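Local coordinates for UPF0749 protein MT1873 (Mycobacterium tuberculosis, PDB 3GMG) that is of unknown function but belongs to the UPF0749 (DUF881) family of bacterial proteins and is probably membrane-associated, represented here by its C-terminal part, at residues G32-G37 against A141-V146; A64-I69 against I106-D111. All blocks are in the same frame, centred on the assembly; numbering follows the deposited sequence.

Contact 1 of 2, residues G32-G37 against A141-V146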
loop_
_atom_site.group_PDB
_atom_site.type_symbol
_atom_site.label_atom_id
_atom_site.label_comp_id
_atom_site.label_asym_id
_atom_site.label_seq_id
_atom_site.Cartn_x
_atom_site.Cartn_y
_atom_site.Cartn_z
ATOM N N GLY A 32 -5.556 -2.241 -18.133
ATOM C CA GLY A 32 -5.775 -0.824 -18.318
ATOM C C GLY A 32 -7.151 -0.369 -17.885
ATOM O O GLY A 32 -8.067 -1.181 -17.678
ATOM N N ALA A 33 -7.301 0.936 -17.758
ATOM C CA ALA A 33 -8.561 1.560 -17.391
ATOM C C ALA A 33 -8.742 2.856 -18.148
ATOM O O ALA A 33 -7.774 3.482 -18.583
ATOM C CB ALA A 33 -8.591 1.832 -15.910
ATOM N N THR A 34 -9.992 3.238 -18.300
ATOM C CA THR A 34 -10.354 4.499 -18.902
ATOM C C THR A 34 -11.529 5.126 -18.154
ATOM O O THR A 34 -12.346 4.422 -17.530
ATOM C CB THR A 34 -10.685 4.295 -20.400
ATOM O OG1 THR A 34 -10.901 5.556 -21.017
ATOM C CG2 THR A 34 -11.911 3.420 -20.591
ATOM N N GLY A 35 -11.604 6.439 -18.158
ATOM C CA GLY A 35 -12.690 7.172 -17.558
ATOM C C GLY A 35 -12.345 8.638 -17.462
ATOM O O GLY A 35 -11.262 9.056 -17.914
ATOM N N PRO A 36 -13.217 9.457 -16.886
ATOM C CA PRO A 36 -12.876 10.855 -16.701
ATOM C C PRO A 36 -11.712 10.996 -15.745
ATOM O O PRO A 36 -11.448 10.090 -14.965
ATOM C CB PRO A 36 -14.146 11.452 -16.087
ATOM C CG PRO A 36 -14.834 10.317 -15.492
ATOM C CD PRO A 36 -14.522 9.120 -16.291
ATOM N N GLY A 37 -11.001 12.098 -15.808
ATOM C CA GLY A 37 -9.938 12.295 -14.872
ATOM C C GLY A 37 -9.169 13.591 -15.132
ATOM O O GLY A 37 -9.691 14.567 -15.677
ATOM N N ALA A 141 -10.335 16.266 -17.936
ATOM C CA ALA A 141 -10.668 15.612 -19.189
ATOM C C ALA A 141 -11.831 14.646 -19.021
ATOM O O ALA A 141 -11.923 13.909 -18.044
ATOM C CB ALA A 141 -9.447 14.878 -19.752
ATOM N N ASP A 142 -12.713 14.629 -20.005
ATOM C CA ASP A 142 -13.818 13.685 -19.990
ATOM C C ASP A 142 -13.351 12.238 -20.177
ATOM O O ASP A 142 -14.051 11.299 -19.815
ATOM C CB ASP A 142 -14.843 14.055 -21.062
ATOM C CG ASP A 142 -15.622 15.317 -20.723
ATOM O OD1 ASP A 142 -15.600 15.780 -19.555
ATOM O OD2 ASP A 142 -16.284 15.851 -21.640
ATOM N N ARG A 143 -12.151 12.041 -20.729
ATOM C CA ARG A 143 -11.568 10.718 -20.893
ATOM C C ARG A 143 -10.052 10.769 -20.760
ATOM O O ARG A 143 -9.380 11.500 -21.477
ATOM C CB ARG A 143 -11.884 10.122 -22.265
ATOM C CG ARG A 143 -11.223 8.789 -22.521
ATOM C CD ARG A 143 -11.608 8.194 -23.869
ATOM N NE ARG A 143 -10.721 7.104 -24.205
ATOM C CZ ARG A 143 -10.660 6.531 -25.402
ATOM N NH1 ARG A 143 -11.452 6.962 -26.390
ATOM N NH2 ARG A 143 -9.799 5.542 -25.614
ATOM N N VAL A 144 -9.550 9.923 -19.877
ATOM C CA VAL A 144 -8.130 9.692 -19.661
ATOM C C VAL A 144 -7.911 8.192 -19.749
ATOM O O VAL A 144 -8.728 7.422 -19.222
ATOM C CB VAL A 144 -7.759 10.197 -18.253
ATOM C CG1 VAL A 144 -6.342 9.750 -17.855
ATOM C CG2 VAL A 144 -7.911 11.713 -18.162
ATOM N N ASP A 145 -6.848 7.749 -20.413
ATOM C CA ASP A 145 -6.527 6.327 -20.521
ATOM C C ASP A 145 -5.280 5.972 -19.724
ATOM O O ASP A 145 -4.240 6.597 -19.893
ATOM C CB ASP A 145 -6.296 5.906 -21.978
ATOM C CG ASP A 145 -7.564 5.968 -22.846
ATOM O OD1 ASP A 145 -8.664 6.287 -22.363
ATOM O OD2 ASP A 145 -7.417 5.697 -24.057
ATOM N N VAL A 146 -5.409 4.987 -18.840
ATOM C CA VAL A 146 -4.311 4.467 -18.045
ATOM C C VAL A 146 -4.029 3.077 -18.569
ATOM O O VAL A 146 -4.776 2.137 -18.285
ATOM C CB VAL A 146 -4.662 4.448 -16.535
ATOM C CG1 VAL A 146 -3.623 3.633 -15.747
ATOM C CG2 VAL A 146 -4.755 5.883 -16.014
#

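Contact 2 of 2, residues A64-I69 against I106-D111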
loop_
_atom_site.group_PDB
_atom_site.type_symbol
_atom_site.label_atom_id
_atom_site.label_comp_id
_atom_site.label_asym_id
_atom_site.label_seq_id
_atom_site.Cartn_x
_atom_site.Cartn_y
_atom_site.Cartn_z
ATOM N N ALA A 64 -8.344 12.278 -3.219
ATOM C CA ALA A 64 -9.428 12.808 -4.020
ATOM C C ALA A 64 -10.216 11.744 -4.788
ATOM O O ALA A 64 -11.057 12.092 -5.628
ATOM C CB ALA A 64 -8.863 13.839 -5.025
ATOM N N GLY A 65 -9.905 10.474 -4.552
ATOM C CA GLY A 65 -10.676 9.367 -5.067
ATOM C C GLY A 65 -10.183 8.787 -6.383
ATOM O O GLY A 65 -10.915 8.083 -7.059
ATOM N N ALA A 66 -8.937 9.064 -6.755
ATOM C CA ALA A 66 -8.386 8.455 -7.943
ATOM C C ALA A 66 -8.464 6.950 -7.928
ATOM O O ALA A 66 -8.079 6.310 -6.937
ATOM C CB ALA A 66 -6.924 8.895 -8.169
ATOM N N GLU A 67 -8.942 6.374 -9.017
ATOM C CA GLU A 67 -9.123 4.924 -9.151
ATOM C C GLU A 67 -8.054 4.227 -9.990
ATOM O O GLU A 67 -7.964 2.992 -10.016
ATOM C CB GLU A 67 -10.530 4.635 -9.703
ATOM C CG GLU A 67 -11.597 5.166 -8.748
ATOM C CD GLU A 67 -13.022 4.975 -9.227
ATOM O OE1 GLU A 67 -13.210 4.622 -10.405
ATOM O OE2 GLU A 67 -13.958 5.153 -8.396
ATOM N N ALA A 68 -7.249 5.018 -10.716
ATOM C CA ALA A 68 -6.120 4.519 -11.453
ATOM C C ALA A 68 -5.195 5.702 -11.631
ATOM O O ALA A 68 -5.655 6.822 -11.834
ATOM C CB ALA A 68 -6.548 3.941 -12.820
ATOM N N ILE A 69 -3.887 5.458 -11.517
ATOM C CA ILE A 69 -2.868 6.497 -11.663
ATOM C C ILE A 69 -1.705 5.933 -12.457
ATOM O O ILE A 69 -1.265 4.802 -12.219
ATOM C CB ILE A 69 -2.357 7.024 -10.292
ATOM C CG1 ILE A 69 -3.517 7.572 -9.458
ATOM C CG2 ILE A 69 -1.296 8.134 -10.463
ATOM C CD1 ILE A 69 -3.103 7.936 -8.018
ATOM N N ILE A 106 1.294 12.982 -15.157
ATOM C CA ILE A 106 0.579 12.056 -14.286
ATOM C C ILE A 106 -0.857 11.998 -14.753
ATOM O O ILE A 106 -1.504 13.031 -14.868
ATOM C CB ILE A 106 0.649 12.451 -12.800
ATOM C CG1 ILE A 106 2.118 12.575 -12.347
ATOM C CG2 ILE A 106 -0.107 11.437 -11.945
ATOM C CD1 ILE A 106 2.669 13.993 -12.410
ATOM N N LEU A 107 -1.335 10.795 -15.030
ATOM C CA LEU A 107 -2.717 10.556 -15.470
ATOM C C LEU A 107 -3.466 9.939 -14.314
ATOM O O LEU A 107 -2.970 9.031 -13.668
ATOM C CB LEU A 107 -2.750 9.599 -16.650
ATOM C CG LEU A 107 -1.891 9.970 -17.856
ATOM C CD1 LEU A 107 -1.839 8.823 -18.840
ATOM C CD2 LEU A 107 -2.496 11.181 -18.552
ATOM N N ALA A 108 -4.648 10.445 -14.023
ATOM C CA ALA A 108 -5.472 9.899 -12.936
ATOM C C ALA A 108 -6.931 9.877 -13.359
ATOM O O ALA A 108 -7.432 10.849 -13.917
ATOM C CB ALA A 108 -5.327 10.697 -11.699
ATOM N N ILE A 109 -7.587 8.765 -13.085
ATOM C CA ILE A 109 -9.005 8.573 -13.381
ATOM C C ILE A 109 -9.801 8.782 -12.112
ATOM O O ILE A 109 -9.497 8.176 -11.080
ATOM C CB ILE A 109 -9.271 7.196 -13.981
ATOM C CG1 ILE A 109 -8.671 7.089 -15.398
ATOM C CG2 ILE A 109 -10.787 6.904 -14.054
ATOM C CD1 ILE A 109 -8.584 5.684 -15.953
ATOM N N GLY A 110 -10.790 9.655 -12.181
ATOM C CA GLY A 110 -11.623 10.024 -11.022
ATOM C C GLY A 110 -12.490 11.214 -11.370
ATOM O O GLY A 110 -12.545 11.608 -12.533
ATOM N N ASP A 111 -13.159 11.820 -10.387
ATOM C CA ASP A 111 -13.955 13.024 -10.649
ATOM C C ASP A 111 -13.019 14.196 -10.968
ATOM O O ASP A 111 -12.268 14.651 -10.100
ATOM C CB ASP A 111 -14.857 13.380 -9.462
ATOM C CG ASP A 111 -15.685 14.594 -9.735
ATOM O OD1 ASP A 111 -16.473 14.533 -10.700
ATOM O OD2 ASP A 111 -15.501 15.619 -9.040
HETATM O O HOH W 1 -12.662 11.126 -7.634
#

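Contact 1 of 2, residues G32-G37 against A141-V146
Thr34 lies alongside Asp145, the two side chains pointing the same way from a non-hydrogen-bonded pair of antiparallel strands, and its OG1 donates to Asp145 OD1 over 2.7 Å. The hydroxyl owes this reach to its position opposite the backbone N (chi1 -174°). It meets OD1 on the anti side, 31° out of the carboxylate plane, while the syn lone pair of the same oxygen takes Arg143 NE at 2.9 Å. Arg143 stands two residues before Asp145 on the same strand, and its extended chain brings the guanidinium side-on to the carboxylate: NE holds OD1 and NH2 holds OD2 at 2.8 Å in a salt bridge. With two donors on OD1 and a third on OD2, the carboxylate is fixed in rotation and probably kept ionised.

The backbone shows how a beta ladder accommodates an irregularity. Ala33 with Val146 and Gly35 with Val144 are hydrogen-bonded pairs, the former joined by Ala33 N to Val146 O at 2.8 Å. Between Gly35 and Gly37 the register slips by one residue in a beta bulge, where both strands turn a corner, at Pro36 and at Asp142. Pro36 CA then lies 3.4 Å from Asp142 O in a CA-H...O contact, and pairing resumes as Gly37 N bonds Ala141 O at 3.0 Å. On the face opposite Thr34, Val144 CG2 packs 3.8 Å from Gly37 C, beyond the bulge.

Beyond the corners lie strands 37-43 and 135-141 of the five-stranded sheet, while the two-stranded ladder folds over that sheet, with Ala33, Val144 and Val146 against strand 104-109. Val146 also reaches strand 68-72, and Thr34 pairs with an antiparallel strand of the second subunit, which carries the ladder across the interface.

Contact 2 of 2, residues A64-I69 against I106-D111
Ile69 and Ile106 run side by side, pointing the same way, and meet through their CG2 methyls at 3.8 Å. In both residues that methyl stands across from the backbone N, with CG1 beside the backbone N (chi1 -58° in Ile69), so the same branch of each faces the other. Ile69 CG1 also comes to 4.3 Å from Ala108 CB, on which Ala66 CB closes as well. Leu61 of helix 51-63 touches all four of these residues. Off the other face, Ala68 CB meets Ile109 CD1 at 4.1 Å, and Val146 of strand 143-146 packs on both.

These strands, 68-72 and 104-109, are neighbours in a five-stranded antiparallel sheet, and the contact lies where the chain leaves helix 51-63 to enter it. A Schellman motif ends that helix, with Gly65 at positive phi as its C-prime residue.

Backbone hydrogen bonds fasten the approach. Glu67 N reaches Ile109 O over 2.8 Å, nearly straight at the hydrogen (172°), and Ile109 N bonds Ala68 O at 3.0 Å. Ile69 CA adds a CA-H...O contact of 3.2 Å to Leu107 O. Ala68 N, by contrast, is buried by the contact and has no partner in the model.

Water and charge take over at the outer end. One water donates to Ala64 O at 2.7 Å and accepts from the N of Asp111, the N-cap residue of helix 112-119, whose side chain caps a backbone N of that helix and whose OD2 also bonds Thr114 OG1. The carboxylate of Glu67 is held by backbone N-H groups of Gln156, Tyr157 and Ala158 of the second subunit.

From the N terminus the chain passes helix 20-27, lays down 32-37 and runs into strand 37-43. Helix 51-63 then leads to 64-69, and contact 2 closes the smaller loop when 106-111 returns after an excursion of strands and loops without a helix. Contact 1 closes the larger one only at 141-146, so contact 2 lies wholly within it. Their centres are 8 Å apart and they touch directly: Pro36 O lies 2.9 Å from Gly110 N, a probable hydrogen bond, and Asp145 O packs on Leu107 CD1. Together they tie the two-stranded ladder to the inner strands 68-72 and 104-109 of the five-stranded sheet, and both reach the second subunit.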